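Local coordinates for protein excinuclease ABC, subunit A. (PDB 2VF7) that binds DNA, ATP and zinc and probably recognises damaged DNA, as a UvrA-family ABC ATPase of the excision repair system, at residues T114-L119 against Q393-L398; D442-A447 against Q483-D488; E675-E680 against K684-V689. The protein carries 1 engineered substitution. All blocks are in the same frame, centred on the assembly; numbering follows the deposited sequence. Where two conformers were deposited one is given.

The three contacts follow one another along the chain and do not touch. Interactions 1 and 2 have centres 34 Å apart and nearest atoms about 14 Å apart; interaction 3 is 54 Å from the first and 47 Å from the second, centre to centre. Each lies in the neighbourhood of a ligand or metal site. The Thr114 side chain of interaction 1 is about 10 Å from that of Arg375, which binds one ADP; the Ile444 side chain of interaction 2 is about 8 Å from that of Lys49, which binds the other. Interaction 3 lies near a four-cysteine zinc site: the Leu677 side chain is about 9 Å from the ion and about 6 Å from that of Cys667.

Interaction 1: residues T114-L119 against Q393-L398; sequences TTLSNL and QLYSNL
The phenol of Tyr395 spans almost the whole gap between 114-119 and 393-398, and in the conformer described here, one of two deposited, its hydroxyl gives a short hydrogen bond to the backbone oxygen of Thr114 (OH to O 2.6 Å). That oxygen lies at the edge of the ring, near its plane, and the bond arrives on a lone pair in the carbonyl plane, with a C=O...OH angle of 130°. Tyr395 holds CG between its own backbone N and carbonyl carbon (chi1 56°), which carries the ring toward Thr114. Tyrosine suits the place because a long flat side chain bears a donor at its end. The acceptor stands where helix 110-113 ends and helix 116-127 is about to begin, while Tyr395 belongs to the loop between helix 382-393 and strand 402-406 of the ABC-type core. Packing is closest round the hydroxyl: CB of buried Thr114, whose OG1 is held by Val110 O, lies 3.6 Å from Tyr395 OH, and Leu363 of helix 345-365 touches both side chains. Contact is looser beside this bond, where Leu116 CD2 stays 4.3 Å from Tyr395 OH. Past the tyrosine, exposed Asn397 packs on Arg64 of the second subunit.

Interaction 2: residues D442-A447 against Q483-D488; sequences DVIRRA and QYLFAD
Leu485 turns its two methyls to different partners: CD2 to the buried Ile444 and CD1 to the guanidinium of Arg445. The Ile444 and Leu485 side chains cross at a slant, with the branch methyl CG2 of Ile444 4.0 Å from Leu485 CD2. Ile444 places that methyl opposite its backbone N and beside its carbonyl carbon, while its side chain also packs on Val40 and Thr42 of strand 38-42. A beta-branched residue suits this position, since it can meet helix 480-487 and the central sheet together. The side chains of Arg445 and Leu485 run past each other in opposite directions. The arginine chain bends at chi3 (-99°), and CD1 of the leucine lies 3.8 Å above the guanidinium plane, offset toward its rim. In that plane, at the edge of the group, Arg445 NH2 gives a weak hydrogen bond to Leu485 O at 3.4 Å, with an N-H...O angle of 157°. The contact joins 442-447, which begins in helix 441-444, to helix 480-487. Its chemistry is mixed, one leucine methyl meeting a hydrocarbon and the other a charged face, and with its polar bond so weak the contact rests on packing more than on polar bonding.

Interaction 3: residues E675-E680 against K684-V689; sequences ETLEVE and KNIADV
Asn685 meets the loop 675-680 from its first side-chain atom, CB lying 3.2 Å from Leu677 O. Farther out, CG is 3.8 Å from the same oxygen, and the amide nitrogen ND2 is 3.6 Å from Leu677 O and a little farther from Leu677 CB. The other branch turns back: with CG between the backbone N and the carbonyl carbon (chi1 58°), OD1 accepts from Asp688 N at 2.6 Å, nearly in line with the amide C=O though bent at the hydrogen, and more weakly from Ala687 N. Asp688 OD1 in turn accepts from Asn685 N at 2.9 Å, a nearly straight bond (170°). This is a capping box, and asparagine suits the N-cap because its short amide can reach the first turn's N-H groups. An alanine here is likely to leave Asp688 N without its side-chain acceptor and the start of the helix less firmly fixed. Beside the cap, Leu677 CD2 packs on Ala687 CB at 3.6 Å. A water accepts from Ile686 N and donates to Thr676 O and Val679 O, sewing the loop to the first turn. Helix 686-690 thus starts near the four-cysteine zinc site, Ile686 packing on helix 609-617 and Val679 on helix 620-624.

Interaction 1: residues T114-L119 against Q393-L398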
ATOM      1  N   THR A 114       2.107   8.523  19.900  1.00 59.80           N
ATOM      2  CA  THR A 114       2.362   9.938  20.127  1.00 59.04           C
ATOM      3  C   THR A 114       3.712  10.354  19.556  1.00 59.40           C
ATOM      4  O   THR A 114       4.032  11.548  19.526  1.00 60.01           O
ATOM      5  CB  THR A 114       2.245  10.306  21.614  1.00 59.04           C
ATOM      6  OG1 THR A 114       3.080   9.446  22.400  1.00 58.46           O
ATOM      7  CG2 THR A 114       0.807  10.159  22.069  1.00 58.11           C
ATOM      8  N   THR A 115       4.484   9.372  19.083  1.00 59.03           N
ATOM      9  CA  THR A 115       5.844   9.580  18.543  1.00 58.74           C
ATOM     10  C   THR A 115       6.918   9.774  19.624  1.00 58.12           C
ATOM     11  O   THR A 115       8.118   9.759  19.318  1.00 58.30           O
ATOM     12  CB  THR A 115       5.913  10.751  17.507  1.00 59.06           C
ATOM     13  OG1 THR A 115       4.824  10.644  16.575  1.00 59.71           O
ATOM     14  CG2 THR A 115       7.248  10.727  16.727  1.00 59.89           C
ATOM     15  N   LEU A 116       6.492   9.923  20.882  1.00 57.34           N
ATOM     16  CA  LEU A 116       7.397  10.290  21.994  1.00 56.45           C
ATOM     17  C   LEU A 116       8.555   9.323  22.258  1.00 56.22           C
ATOM     18  O   LEU A 116       9.671   9.756  22.560  1.00 56.21           O
ATOM     19  CB  LEU A 116       6.609  10.522  23.293  1.00 56.08           C
ATOM     20  CG  LEU A 116       5.532  11.617  23.345  1.00 55.82           C
ATOM     21  CD1 LEU A 116       4.875  11.660  24.708  1.00 55.12           C
ATOM     22  CD2 LEU A 116       6.075  12.996  22.992  1.00 55.38           C
ATOM     23  N   SER A 117       8.289   8.025  22.155  1.00 56.05           N
ATOM     24  CA  SER A 117       9.280   7.002  22.495  1.00 56.05           C
ATOM     25  C   SER A 117      10.526   7.109  21.650  1.00 55.77           C
ATOM     26  O   SER A 117      11.623   6.886  22.157  1.00 55.80           O
ATOM     27  CB  SER A 117       8.694   5.591  22.384  1.00 56.10           C
ATOM     28  OG  SER A 117       7.644   5.410  23.321  1.00 57.52           O
ATOM     29  N   ASN A 118      10.361   7.441  20.368  1.00 55.62           N
ATOM     30  CA  ASN A 118      11.514   7.619  19.489  1.00 55.53           C
ATOM     31  C   ASN A 118      12.395   8.765  19.968  1.00 55.47           C
ATOM     32  O   ASN A 118      13.623   8.630  20.024  1.00 55.65           O
ATOM     33  CB  ASN A 118      11.098   7.858  18.036  1.00 55.71           C
ATOM     34  CG  ASN A 118      12.302   8.093  17.104  1.00 55.99           C
ATOM     35  OD1 ASN A 118      13.389   7.544  17.310  1.00 54.81           O
ATOM     36  ND2 ASN A 118      12.098   8.905  16.070  1.00 56.20           N
ATOM     37  N   LEU A 119      11.762   9.877  20.332  1.00 55.00           N
ATOM     38  CA  LEU A 119      12.487  11.087  20.677  1.00 54.61           C
ATOM     39  C   LEU A 119      13.320  10.905  21.942  1.00 55.02           C
ATOM     40  O   LEU A 119      14.408  11.500  22.077  1.00 55.11           O
ATOM     41  CB  LEU A 119      11.535  12.278  20.795  1.00 54.33           C
ATOM     42  CG  LEU A 119      10.619  12.638  19.612  1.00 53.76           C
ATOM     43  CD1 LEU A 119       9.798  13.870  19.954  1.00 52.34           C
ATOM     44  CD2 LEU A 119      11.369  12.836  18.282  1.00 53.13           C
ATOM     45  N   GLN A 393      -1.790  15.037  16.029  1.00 55.22           N
ATOM     46  CA  GLN A 393      -2.036  15.833  14.838  1.00 55.20           C
ATOM     47  C   GLN A 393      -1.674  17.296  15.094  1.00 55.00           C
ATOM     48  O   GLN A 393      -1.298  18.021  14.170  1.00 54.05           O
ATOM     49  CB  GLN A 393      -3.516  15.760  14.434  1.00 54.81           C
ATOM     50  CG  GLN A 393      -4.012  14.424  13.906  1.00 56.23           C
ATOM     51  CD  GLN A 393      -2.969  13.595  13.149  1.00 57.59           C
ATOM     52  OE1 GLN A 393      -2.616  13.877  11.993  1.00 57.46           O
ATOM     53  NE2 GLN A 393      -2.494  12.542  13.804  1.00 58.41           N
ATOM     54  N   LEU A 394      -1.816  17.718  16.350  1.00 55.45           N
ATOM     55  CA  LEU A 394      -1.630  19.115  16.724  1.00 56.25           C
ATOM     56  C   LEU A 394      -0.167  19.538  16.689  1.00 56.68           C
ATOM     57  O   LEU A 394       0.142  20.737  16.780  1.00 57.49           O
ATOM     58  CB  LEU A 394      -2.274  19.421  18.079  1.00 56.67           C
ATOM     59  CG  LEU A 394      -3.724  19.921  18.049  1.00 56.66           C
ATOM     60  CD1 LEU A 394      -4.230  20.158  19.452  1.00 56.52           C
ATOM     61  CD2 LEU A 394      -3.832  21.216  17.244  1.00 59.29           C
ATOM     62  N   TYR A 395       0.726  18.556  16.531  1.00 56.87           N
ATOM     63  CA  TYR A 395       2.143  18.819  16.309  1.00 56.90           C
ATOM     64  C   TYR A 395       2.726  18.050  15.130  1.00 57.36           C
ATOM     65  O   TYR A 395       3.923  17.779  15.086  1.00 57.28           O
ATOM     66  CB  TYR A 395       2.967  18.613  17.586  1.00 56.37           C
ATOM     67  CG  TYR A 395       2.875  17.264  18.284  1.00 55.93           C
ATOM     68  CD1 TYR A 395       3.585  16.153  17.813  0.70 55.14           C
ATOM     69  CD2 TYR A 395       2.138  17.121  19.465  0.70 54.86           C
ATOM     70  CE1 TYR A 395       3.530  14.926  18.478  0.70 54.15           C
ATOM     71  CE2 TYR A 395       2.078  15.899  20.137  0.70 54.21           C
ATOM     72  CZ  TYR A 395       2.778  14.811  19.640  0.70 54.48           C
ATOM     73  OH  TYR A 395       2.724  13.609  20.302  0.70 54.81           O
ATOM     74  N   SER A 396       1.879  17.728  14.160  1.00 58.19           N
ATOM     75  CA  SER A 396       2.291  16.861  13.070  1.00 59.06           C
ATOM     76  C   SER A 396       2.723  17.677  11.872  1.00 59.58           C
ATOM     77  O   SER A 396       3.452  17.170  11.015  1.00 59.83           O
ATOM     78  CB  SER A 396       1.156  15.928  12.666  1.00 59.09           C
ATOM     79  OG  SER A 396       0.439  16.460  11.567  1.00 59.40           O
ATOM     80  N   ASN A 397       2.247  18.925  11.820  1.00 60.04           N
ATOM     81  CA  ASN A 397       2.566  19.884  10.748  1.00 60.61           C
ATOM     82  C   ASN A 397       1.758  19.690   9.449  1.00 60.80           C
ATOM     83  O   ASN A 397       2.025  20.384   8.449  1.00 61.02           O
ATOM     84  CB  ASN A 397       4.079  19.916  10.455  1.00 61.00           C
ATOM     85  CG  ASN A 397       4.795  21.107  11.091  1.00 62.60           C
ATOM     86  OD1 ASN A 397       5.898  21.477  10.667  1.00 64.50           O
ATOM     87  ND2 ASN A 397       4.172  21.721  12.097  1.00 63.98           N
ATOM     88  N   LEU A 398       0.789  18.759   9.462  1.00 60.14           N
ATOM     89  CA  LEU A 398      -0.146  18.576   8.332  1.00 59.63           C
ATOM     90  C   LEU A 398      -0.996  19.816   8.073  1.00 58.80           C
ATOM     91  O   LEU A 398      -1.503  20.432   9.020  1.00 58.40           O
ATOM     92  CB  LEU A 398      -1.094  17.393   8.544  1.00 59.58           C
ATOM     93  CG  LEU A 398      -0.818  16.067   7.854  1.00 60.85           C
ATOM     94  CD1 LEU A 398      -2.138  15.365   7.518  1.00 60.56           C
ATOM     95  CD2 LEU A 398      -0.001  16.271   6.594  1.00 61.95           C
TER

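Interaction 2: residues D442-A447 against Q483-D488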
ATOM      1  N   ASP A 442     -22.928  20.662  24.207  1.00 58.55           N
ATOM      2  CA  ASP A 442     -21.867  21.640  24.446  1.00 58.98           C
ATOM      3  C   ASP A 442     -20.943  21.859  23.242  1.00 59.21           C
ATOM      4  O   ASP A 442     -20.455  22.974  23.051  1.00 59.74           O
ATOM      5  CB  ASP A 442     -21.033  21.236  25.661  1.00 59.07           C
ATOM      6  CG  ASP A 442     -21.496  21.913  26.925  0.50 59.50           C
ATOM      7  OD1 ASP A 442     -21.222  23.125  27.067  0.50 59.97           O
ATOM      8  OD2 ASP A 442     -22.126  21.238  27.769  0.50 59.58           O
ATOM      9  N   VAL A 443     -20.696  20.803  22.458  1.00 58.68           N
ATOM     10  CA  VAL A 443     -19.897  20.903  21.237  1.00 58.65           C
ATOM     11  C   VAL A 443     -20.739  21.435  20.077  1.00 59.15           C
ATOM     12  O   VAL A 443     -20.368  22.430  19.445  1.00 59.99           O
ATOM     13  CB  VAL A 443     -19.240  19.562  20.829  1.00 58.91           C
ATOM     14  CG1 VAL A 443     -18.498  19.713  19.471  1.00 57.98           C
ATOM     15  CG2 VAL A 443     -18.295  19.035  21.936  1.00 56.98           C
ATOM     16  N   ILE A 444     -21.868  20.778  19.801  1.00 58.89           N
ATOM     17  CA  ILE A 444     -22.844  21.272  18.827  1.00 58.53           C
ATOM     18  C   ILE A 444     -23.031  22.796  18.914  1.00 58.58           C
ATOM     19  O   ILE A 444     -22.972  23.485  17.902  1.00 59.01           O
ATOM     20  CB  ILE A 444     -24.200  20.534  18.973  1.00 58.27           C
ATOM     21  CG1 ILE A 444     -24.003  19.033  18.760  1.00 58.56           C
ATOM     22  CG2 ILE A 444     -25.214  21.059  17.970  1.00 57.59           C
ATOM     23  CD1 ILE A 444     -25.151  18.180  19.255  1.00 58.92           C
ATOM     24  N   ARG A 445     -23.222  23.315  20.125  1.00 58.85           N
ATOM     25  CA  ARG A 445     -23.410  24.757  20.379  1.00 59.06           C
ATOM     26  C   ARG A 445     -22.225  25.650  19.942  1.00 58.56           C
ATOM     27  O   ARG A 445     -22.406  26.822  19.641  1.00 58.72           O
ATOM     28  CB  ARG A 445     -23.701  24.972  21.862  1.00 58.68           C
ATOM     29  CG  ARG A 445     -24.605  26.146  22.208  1.00 59.92           C
ATOM     30  CD  ARG A 445     -25.045  26.088  23.695  1.00 60.69           C
ATOM     31  NE  ARG A 445     -26.391  25.528  23.881  1.00 62.74           N
ATOM     32  CZ  ARG A 445     -26.689  24.457  24.618  1.00 63.26           C
ATOM     33  NH1 ARG A 445     -25.746  23.798  25.291  1.00 62.20           N
ATOM     34  NH2 ARG A 445     -27.955  24.057  24.699  1.00 64.23           N
ATOM     35  N   ARG A 446     -21.017  25.104  19.905  1.00 58.46           N
ATOM     36  CA  ARG A 446     -19.832  25.922  19.622  1.00 58.47           C
ATOM     37  C   ARG A 446     -19.330  25.811  18.170  1.00 58.13           C
ATOM     38  O   ARG A 446     -18.364  26.478  17.770  1.00 58.40           O
ATOM     39  CB  ARG A 446     -18.727  25.608  20.632  1.00 58.29           C
ATOM     40  CG  ARG A 446     -19.073  26.100  22.050  1.00 60.14           C
ATOM     41  CD  ARG A 446     -18.599  27.534  22.290  1.00 61.99           C
ATOM     42  NE  ARG A 446     -17.140  27.582  22.227  1.00 63.45           N
ATOM     43  CZ  ARG A 446     -16.340  27.527  23.288  1.00 64.04           C
ATOM     44  NH1 ARG A 446     -16.855  27.455  24.512  1.00 64.02           N
ATOM     45  NH2 ARG A 446     -15.024  27.560  23.126  1.00 64.23           N
ATOM     46  N   ALA A 447     -20.005  24.974  17.391  1.00 56.96           N
ATOM     47  CA  ALA A 447     -19.618  24.685  16.028  1.00 56.02           C
ATOM     48  C   ALA A 447     -19.893  25.850  15.069  1.00 55.51           C
ATOM     49  O   ALA A 447     -20.851  26.598  15.258  1.00 55.41           O
ATOM     50  CB  ALA A 447     -20.326  23.416  15.552  1.00 55.84           C
ATOM     51  N   GLN A 483     -34.616  20.862  19.460  1.00 62.09           N
ATOM     52  CA  GLN A 483     -35.541  20.858  20.598  1.00 62.68           C
ATOM     53  C   GLN A 483     -34.806  20.797  21.924  1.00 63.21           C
ATOM     54  O   GLN A 483     -35.145  21.517  22.864  1.00 63.60           O
ATOM     55  CB  GLN A 483     -36.526  19.695  20.504  1.00 62.52           C
ATOM     56  CG  GLN A 483     -37.611  19.882  19.455  1.00 62.27           C
ATOM     57  CD  GLN A 483     -38.301  18.581  19.100  1.00 62.41           C
ATOM     58  OE1 GLN A 483     -38.317  17.635  19.893  1.00 63.28           O
ATOM     59  NE2 GLN A 483     -38.868  18.521  17.901  1.00 61.84           N
ATOM     60  N   TYR A 484     -33.809  19.923  22.003  1.00 63.96           N
ATOM     61  CA  TYR A 484     -32.952  19.847  23.180  1.00 64.76           C
ATOM     62  C   TYR A 484     -32.105  21.102  23.309  1.00 65.18           C
ATOM     63  O   TYR A 484     -31.909  21.621  24.401  1.00 65.27           O
ATOM     64  CB  TYR A 484     -32.104  18.563  23.151  1.00 64.84           C
ATOM     65  CG  TYR A 484     -32.938  17.374  23.559  1.00 64.82           C
ATOM     66  CD1 TYR A 484     -33.712  16.690  22.624  1.00 64.81           C
ATOM     67  CD2 TYR A 484     -33.012  16.976  24.898  1.00 65.09           C
ATOM     68  CE1 TYR A 484     -34.517  15.630  23.000  1.00 64.50           C
ATOM     69  CE2 TYR A 484     -33.816  15.906  25.287  1.00 65.01           C
ATOM     70  CZ  TYR A 484     -34.568  15.244  24.330  1.00 64.61           C
ATOM     71  OH  TYR A 484     -35.367  14.190  24.696  1.00 64.77           O
ATOM     72  N   LEU A 485     -31.664  21.612  22.170  1.00 66.16           N
ATOM     73  CA  LEU A 485     -30.738  22.731  22.113  1.00 66.61           C
ATOM     74  C   LEU A 485     -31.424  24.069  22.422  1.00 67.47           C
ATOM     75  O   LEU A 485     -30.843  24.920  23.105  1.00 67.80           O
ATOM     76  CB  LEU A 485     -30.058  22.749  20.730  1.00 66.62           C
ATOM     77  CG  LEU A 485     -28.633  23.260  20.506  1.00 65.46           C
ATOM     78  CD1 LEU A 485     -27.600  22.392  21.191  1.00 64.04           C
ATOM     79  CD2 LEU A 485     -28.363  23.331  19.014  1.00 65.75           C
ATOM     80  N   PHE A 486     -32.661  24.244  21.950  1.00 68.31           N
ATOM     81  CA  PHE A 486     -33.352  25.538  22.055  1.00 69.00           C
ATOM     82  C   PHE A 486     -34.752  25.524  22.687  1.00 69.85           C
ATOM     83  O   PHE A 486     -35.239  26.574  23.109  1.00 70.08           O
ATOM     84  CB  PHE A 486     -33.446  26.234  20.683  1.00 68.66           C
ATOM     85  CG  PHE A 486     -32.122  26.448  20.003  1.00 68.60           C
ATOM     86  CD1 PHE A 486     -31.110  27.187  20.618  1.00 68.52           C
ATOM     87  CD2 PHE A 486     -31.894  25.928  18.730  1.00 67.90           C
ATOM     88  CE1 PHE A 486     -29.883  27.381  19.983  1.00 67.64           C
ATOM     89  CE2 PHE A 486     -30.682  26.123  18.091  1.00 66.67           C
ATOM     90  CZ  PHE A 486     -29.677  26.854  18.716  1.00 67.19           C
ATOM     91  N   ALA A 487     -35.409  24.367  22.739  1.00 70.87           N
ATOM     92  CA  ALA A 487     -36.810  24.321  23.187  1.00 71.92           C
ATOM     93  C   ALA A 487     -37.026  23.679  24.553  1.00 72.79           C
ATOM     94  O   ALA A 487     -38.164  23.625  25.031  1.00 72.89           O
ATOM     95  CB  ALA A 487     -37.701  23.656  22.140  1.00 71.88           C
ATOM     96  N   ASP A 488     -35.939  23.194  25.163  1.00 73.82           N
ATOM     97  CA  ASP A 488     -35.943  22.685  26.538  1.00 74.71           C
ATOM     98  C   ASP A 488     -36.748  21.381  26.704  1.00 75.22           C
ATOM     99  O   ASP A 488     -37.723  21.330  27.474  1.00 75.25           O
ATOM    100  CB  ASP A 488     -36.455  23.779  27.502  1.00 75.18           C
ATOM    101  CG  ASP A 488     -36.059  23.536  28.953  1.00 75.79           C
ATOM    102  OD1 ASP A 488     -36.802  24.017  29.843  1.00 76.17           O
ATOM    103  OD2 ASP A 488     -35.011  22.880  29.198  1.00 76.26           O
TER

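Interaction 3: residues E675-E680 against K684-V689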
ATOM      1  N   GLU A 675     -30.657 -23.481  -4.110  1.00 58.11           N
ATOM      2  CA  GLU A 675     -31.649 -24.520  -3.878  1.00 58.37           C
ATOM      3  C   GLU A 675     -32.331 -24.341  -2.521  1.00 57.94           C
ATOM      4  O   GLU A 675     -33.508 -24.651  -2.366  1.00 57.79           O
ATOM      5  CB  GLU A 675     -30.975 -25.883  -3.982  1.00 58.95           C
ATOM      6  CG  GLU A 675     -31.835 -27.040  -3.584  1.00 62.30           C
ATOM      7  CD  GLU A 675     -31.101 -28.338  -3.686  1.00 67.27           C
ATOM      8  OE1 GLU A 675     -30.048 -28.359  -4.369  1.00 69.79           O
ATOM      9  OE2 GLU A 675     -31.581 -29.338  -3.100  1.00 69.85           O
ATOM     10  N   THR A 676     -31.588 -23.807  -1.552  1.00 57.72           N
ATOM     11  CA  THR A 676     -32.135 -23.501  -0.228  1.00 57.24           C
ATOM     12  C   THR A 676     -33.117 -22.317  -0.279  1.00 56.92           C
ATOM     13  O   THR A 676     -34.043 -22.248   0.520  1.00 56.66           O
ATOM     14  CB  THR A 676     -30.995 -23.238   0.779  1.00 57.36           C
ATOM     15  OG1 THR A 676     -30.027 -24.293   0.690  1.00 56.70           O
ATOM     16  CG2 THR A 676     -31.513 -23.164   2.178  1.00 57.38           C
ATOM     17  N   LEU A 677     -32.937 -21.416  -1.250  1.00 56.44           N
ATOM     18  CA  LEU A 677     -33.711 -20.167  -1.300  1.00 56.50           C
ATOM     19  C   LEU A 677     -35.011 -20.326  -2.086  1.00 56.43           C
ATOM     20  O   LEU A 677     -35.845 -19.408  -2.137  1.00 55.84           O
ATOM     21  CB  LEU A 677     -32.871 -19.012  -1.886  1.00 56.77           C
ATOM     22  CG  LEU A 677     -31.540 -18.621  -1.231  1.00 56.92           C
ATOM     23  CD1 LEU A 677     -30.651 -17.917  -2.252  1.00 58.61           C
ATOM     24  CD2 LEU A 677     -31.758 -17.741  -0.030  1.00 55.64           C
ATOM     25  N   GLU A 678     -35.163 -21.497  -2.699  1.00 56.28           N
ATOM     26  CA  GLU A 678     -36.408 -21.905  -3.363  1.00 56.54           C
ATOM     27  C   GLU A 678     -37.531 -22.251  -2.383  1.00 55.96           C
ATOM     28  O   GLU A 678     -38.701 -22.322  -2.787  1.00 56.47           O
ATOM     29  CB  GLU A 678     -36.152 -23.112  -4.285  1.00 56.57           C
ATOM     30  CG  GLU A 678     -35.279 -22.813  -5.498  1.00 56.13           C
ATOM     31  CD  GLU A 678     -35.206 -23.979  -6.462  1.00 57.86           C
ATOM     32  OE1 GLU A 678     -34.594 -23.821  -7.555  1.00 59.08           O
ATOM     33  OE2 GLU A 678     -35.765 -25.055  -6.139  1.00 59.99           O
ATOM     34  N   VAL A 679     -37.171 -22.482  -1.117  1.00 54.93           N
ATOM     35  CA  VAL A 679     -38.126 -22.832  -0.053  1.00 54.10           C
ATOM     36  C   VAL A 679     -38.642 -21.569   0.635  1.00 54.10           C
ATOM     37  O   VAL A 679     -37.854 -20.751   1.131  1.00 53.20           O
ATOM     38  CB  VAL A 679     -37.498 -23.795   1.014  1.00 54.30           C
ATOM     39  CG1 VAL A 679     -38.536 -24.222   2.062  1.00 52.42           C
ATOM     40  CG2 VAL A 679     -36.846 -25.024   0.344  1.00 52.37           C
ATOM     41  N   GLU A 680     -39.968 -21.417   0.672  1.00 53.91           N
ATOM     42  CA  GLU A 680     -40.578 -20.244   1.296  1.00 54.15           C
ATOM     43  C   GLU A 680     -41.568 -20.557   2.423  1.00 53.98           C
ATOM     44  O   GLU A 680     -42.509 -21.350   2.257  1.00 55.24           O
ATOM     45  CB  GLU A 680     -41.269 -19.379   0.250  1.00 54.37           C
ATOM     46  CG  GLU A 680     -40.376 -18.829  -0.838  1.00 55.37           C
ATOM     47  CD  GLU A 680     -41.190 -18.217  -1.973  1.00 56.01           C
ATOM     48  OE1 GLU A 680     -42.392 -18.507  -2.069  1.00 56.57           O
ATOM     49  OE2 GLU A 680     -40.636 -17.436  -2.766  1.00 57.23           O
ATOM     50  N   LYS A 684     -41.863 -15.840   1.986  1.00 53.46           N
ATOM     51  CA  LYS A 684     -40.506 -15.332   2.214  1.00 53.71           C
ATOM     52  C   LYS A 684     -39.457 -16.454   2.207  1.00 54.46           C
ATOM     53  O   LYS A 684     -39.652 -17.472   2.865  1.00 54.80           O
ATOM     54  CB  LYS A 684     -40.443 -14.641   3.578  1.00 53.62           C
ATOM     55  CG  LYS A 684     -41.241 -13.352   3.674  1.00 53.38           C
ATOM     56  CD  LYS A 684     -40.609 -12.371   4.662  1.00 52.40           C
ATOM     57  CE  LYS A 684     -41.471 -11.102   4.793  1.00 51.24           C
ATOM     58  NZ  LYS A 684     -41.943 -10.604   3.464  1.00 50.96           N
ATOM     59  N   ASN A 685     -38.337 -16.286   1.497  1.00 55.22           N
ATOM     60  CA  ASN A 685     -37.249 -17.273   1.615  1.00 56.04           C
ATOM     61  C   ASN A 685     -36.456 -16.986   2.877  1.00 56.57           C
ATOM     62  O   ASN A 685     -36.828 -16.092   3.611  1.00 57.26           O
ATOM     63  CB  ASN A 685     -36.381 -17.436   0.335  1.00 56.27           C
ATOM     64  CG  ASN A 685     -35.712 -16.133  -0.133  1.00 56.16           C
ATOM     65  OD1 ASN A 685     -35.241 -15.343   0.671  1.00 56.75           O
ATOM     66  ND2 ASN A 685     -35.677 -15.920  -1.442  1.00 53.62           N
ATOM     67  N   ILE A 686     -35.404 -17.740   3.169  1.00 57.29           N
ATOM     68  CA  ILE A 686     -34.714 -17.575   4.453  1.00 58.08           C
ATOM     69  C   ILE A 686     -33.859 -16.298   4.469  1.00 59.42           C
ATOM     70  O   ILE A 686     -33.557 -15.756   5.538  1.00 60.60           O
ATOM     71  CB  ILE A 686     -33.861 -18.842   4.841  1.00 57.87           C
ATOM     72  CG1 ILE A 686     -33.262 -18.713   6.256  1.00 58.76           C
ATOM     73  CG2 ILE A 686     -32.735 -19.094   3.822  1.00 57.02           C
ATOM     74  CD1 ILE A 686     -34.271 -18.803   7.463  1.00 56.19           C
ATOM     75  N   ALA A 687     -33.468 -15.838   3.280  1.00 59.65           N
ATOM     76  CA  ALA A 687     -32.700 -14.608   3.099  1.00 59.47           C
ATOM     77  C   ALA A 687     -33.656 -13.437   3.121  1.00 59.42           C
ATOM     78  O   ALA A 687     -33.273 -12.327   3.497  1.00 59.67           O
ATOM     79  CB  ALA A 687     -31.954 -14.651   1.767  1.00 59.49           C
ATOM     80  N   ASP A 688     -34.906 -13.695   2.718  1.00 59.43           N
ATOM     81  CA  ASP A 688     -35.976 -12.709   2.813  1.00 58.82           C
ATOM     82  C   ASP A 688     -36.187 -12.363   4.271  1.00 58.32           C
ATOM     83  O   ASP A 688     -36.361 -11.180   4.586  1.00 58.90           O
ATOM     84  CB  ASP A 688     -37.291 -13.197   2.201  1.00 59.40           C
ATOM     85  CG  ASP A 688     -37.367 -13.011   0.680  1.00 59.79           C
ATOM     86  OD1 ASP A 688     -37.990 -13.863   0.034  1.00 59.57           O
ATOM     87  OD2 ASP A 688     -36.843 -12.023   0.124  1.00 61.35           O
ATOM     88  N   VAL A 689     -36.140 -13.355   5.172  1.00 57.39           N
ATOM     89  CA  VAL A 689     -36.293 -13.032   6.602  1.00 55.79           C
ATOM     90  C   VAL A 689     -35.072 -12.355   7.237  1.00 56.02           C
ATOM     91  O   VAL A 689     -35.216 -11.432   7.992  1.00 56.68           O
ATOM     92  CB  VAL A 689     -36.888 -14.194   7.523  1.00 56.80           C
ATOM     93  CG1 VAL A 689     -37.886 -15.123   6.773  1.00 53.41           C
ATOM     94  CG2 VAL A 689     -35.843 -14.984   8.266  1.00 54.46           C
TER
HETATM   95  O   HOH W   1     -35.460 -20.387   2.067  1.00 31.22           O